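Local coordinates for Hcp1 family type VI secretion system effector (Salmonella typhimurium, PDB 5XHH), which probably forms rings that stack into the tube of the type VI secretion system, which delivers effectors into target cells, at residues I79-L84 against K98-D103. Residues are numbered along the deposited sequence; the frame is centred on the assembly and turned at random.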
loop_
_atom_site.group_PDB
_atom_site.type_symbol
_atom_site.label_atom_id
_atom_site.label_comp_id
_atom_site.label_asym_id
_atom_site.label_seq_id
_atom_site.Cartn_x
_atom_site.Cartn_y
_atom_site.Cartn_z
ATOM N N ILE A 79 1.645 -10.162 -6.945
ATOM C CA ILE A 79 2.750 -9.519 -6.242
ATOM C C ILE A 79 2.934 -10.241 -4.909
ATOM O O ILE A 79 2.005 -10.241 -4.093
ATOM C CB ILE A 79 2.482 -8.031 -6.003
ATOM C CG1 ILE A 79 2.291 -7.293 -7.323
ATOM C CG2 ILE A 79 3.604 -7.437 -5.181
ATOM C CD1 ILE A 79 1.716 -5.901 -7.143
ATOM N N PRO A 80 4.084 -10.878 -4.659
ATOM C CA PRO A 80 4.260 -11.582 -3.364
ATOM C C PRO A 80 4.092 -10.689 -2.144
ATOM O O PRO A 80 3.298 -11.019 -1.259
ATOM C CB PRO A 80 5.682 -12.161 -3.476
ATOM C CG PRO A 80 5.847 -12.407 -4.972
ATOM C CD PRO A 80 5.118 -11.250 -5.643
ATOM N N GLN A 81 4.787 -9.555 -2.066
ATOM C CA GLN A 81 4.606 -8.705 -0.896
ATOM C C GLN A 81 4.855 -7.240 -1.243
ATOM O O GLN A 81 5.410 -6.904 -2.296
ATOM C CB GLN A 81 5.499 -9.152 0.281
ATOM C CG GLN A 81 6.907 -8.620 0.275
ATOM C CD GLN A 81 7.624 -8.763 1.624
ATOM O OE1 GLN A 81 8.651 -8.140 1.832
ATOM N NE2 GLN A 81 7.091 -9.588 2.528
ATOM N N ALA A 82 4.405 -6.375 -0.332
ATOM C CA ALA A 82 4.632 -4.941 -0.398
ATOM C C ALA A 82 4.747 -4.427 1.027
ATOM O O ALA A 82 4.053 -4.912 1.911
ATOM C CB ALA A 82 3.493 -4.208 -1.127
ATOM N N ILE A 83 5.615 -3.447 1.246
ATOM C CA ILE A 83 5.880 -2.940 2.584
ATOM C C ILE A 83 5.666 -1.441 2.571
ATOM O O ILE A 83 6.314 -0.721 1.803
ATOM C CB ILE A 83 7.301 -3.269 3.060
ATOM C CG1 ILE A 83 7.541 -4.779 3.016
ATOM C CG2 ILE A 83 7.499 -2.720 4.457
ATOM C CD1 ILE A 83 8.983 -5.197 3.348
ATOM N N LEU A 84 4.763 -0.968 3.417
ATOM C CA LEU A 84 4.456 0.444 3.539
ATOM C C LEU A 84 5.017 0.906 4.873
ATOM O O LEU A 84 4.674 0.348 5.915
ATOM C CB LEU A 84 2.944 0.678 3.443
ATOM C CG LEU A 84 2.425 2.101 3.220
ATOM C CD1 LEU A 84 0.901 2.094 3.064
ATOM C CD2 LEU A 84 2.812 3.015 4.366
ATOM N N LYS A 98 4.617 0.440 10.214
ATOM C CA LYS A 98 4.887 -0.433 9.069
ATOM C C LYS A 98 3.725 -1.390 8.808
ATOM O O LYS A 98 3.221 -2.029 9.730
ATOM C CB LYS A 98 6.184 -1.221 9.296
ATOM C CG LYS A 98 6.522 -2.245 8.227
ATOM C CD LYS A 98 8.015 -2.675 8.347
ATOM C CE LYS A 98 8.261 -4.046 7.745
ATOM N NZ LYS A 98 9.718 -4.449 7.577
ATOM N N TYR A 99 3.289 -1.479 7.554
ATOM C CA TYR A 99 2.351 -2.505 7.118
ATOM C C TYR A 99 3.047 -3.397 6.100
ATOM O O TYR A 99 3.624 -2.901 5.124
ATOM C CB TYR A 99 1.086 -1.918 6.475
ATOM C CG TYR A 99 0.322 -0.928 7.318
ATOM C CD1 TYR A 99 -0.537 -1.351 8.322
ATOM C CD2 TYR A 99 0.435 0.430 7.084
ATOM C CE1 TYR A 99 -1.252 -0.428 9.096
ATOM C CE2 TYR A 99 -0.259 1.350 7.846
ATOM C CZ TYR A 99 -1.102 0.911 8.847
ATOM O OH TYR A 99 -1.785 1.833 9.579
ATOM N N THR A 100 2.965 -4.698 6.305
ATOM C CA THR A 100 3.492 -5.688 5.369
ATOM C C THR A 100 2.296 -6.427 4.786
ATOM O O THR A 100 1.580 -7.125 5.509
ATOM C CB THR A 100 4.463 -6.644 6.066
ATOM O OG1 THR A 100 5.568 -5.890 6.576
ATOM C CG2 THR A 100 4.982 -7.668 5.099
ATOM N N PHE A 101 2.058 -6.234 3.497
ATOM C CA PHE A 101 0.964 -6.871 2.780
ATOM C C PHE A 101 1.534 -8.019 1.958
ATOM O O PHE A 101 2.676 -7.955 1.490
ATOM C CB PHE A 101 0.247 -5.899 1.833
ATOM C CG PHE A 101 -0.166 -4.591 2.457
ATOM C CD1 PHE A 101 0.691 -3.501 2.456
ATOM C CD2 PHE A 101 -1.437 -4.430 2.983
ATOM C CE1 PHE A 101 0.292 -2.275 3.007
ATOM C CE2 PHE A 101 -1.837 -3.229 3.531
ATOM C CZ PHE A 101 -0.978 -2.150 3.547
ATOM N N THR A 102 0.732 -9.067 1.770
ATOM C CA THR A 102 1.152 -10.139 0.877
ATOM C C THR A 102 0.049 -10.481 -0.109
ATOM O O THR A 102 -1.132 -10.238 0.145
ATOM C CB THR A 102 1.537 -11.427 1.625
ATOM O OG1 THR A 102 0.360 -12.029 2.165
ATOM C CG2 THR A 102 2.546 -11.155 2.717
ATOM N N ASP A 103 0.462 -11.084 -1.227
ATOM C CA ASP A 103 -0.450 -11.621 -2.236
ATOM C C ASP A 103 -1.368 -10.516 -2.764
ATOM O O ASP A 103 -2.574 -10.476 -2.520
ATOM C CB ASP A 103 -1.249 -12.797 -1.660
ATOM C CG ASP A 103 -2.254 -13.364 -2.637
ATOM O OD1 ASP A 103 -1.895 -13.573 -3.813
ATOM O OD2 ASP A 103 -3.411 -13.589 -2.220
#
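Ala82 and Phe101 exchange two backbone hydrogen bonds, Ala82 N to Phe101 O at 3.0 Å and Phe101 N to Ala82 O at 2.9 Å, and Leu84 and Tyr99 repeat the pattern at the next hydrogen-bonded pair. The bond from Leu84 N to Tyr99 O is nearly straight, 171° at the hydrogen. At the other end Asp103 N reaches Pro80 O (2.8 Å) from above the carbonyl plane, as the chain turns its corner. The non-hydrogen-bonded pairs Gln81–Thr102 and Ile83–Thr100 alternate with these, completing an antiparallel hairpin ladder.

On the face carrying Leu84 and Phe101, Leu84 CB lies in the plane of the Phe101 ring, at its edge, 4.0 Å from CE1. The leucine's CD1 meets the Tyr99 ring obliquely. On the other face, with Ile83 CG1 beside the backbone N (chi1 -57°), CG2 falls anti to that N and rests on the aliphatic chain of Lys98, 3.6 Å from CE. Gln81 extends its chain until NE2 lies 3.8 Å from Thr100 CG2.

Asp103 OD2 accepts a hydrogen bond from Ser130 OG and forms a salt bridge with Lys156, while Thr102 OG1 and Thr131 OG1 are hydrogen-bonded. Strand 3-9 flanks 79-88 and strand 131-137 flanks 97-102, placing the hairpin within the larger sheet of the Hcp beta-barrel. Leu84 and Phe101 pack inward on Leu56 of strand 51-61, and Ile79 and Ala82 meet Leu104 of strand 104-113, in the second sheet.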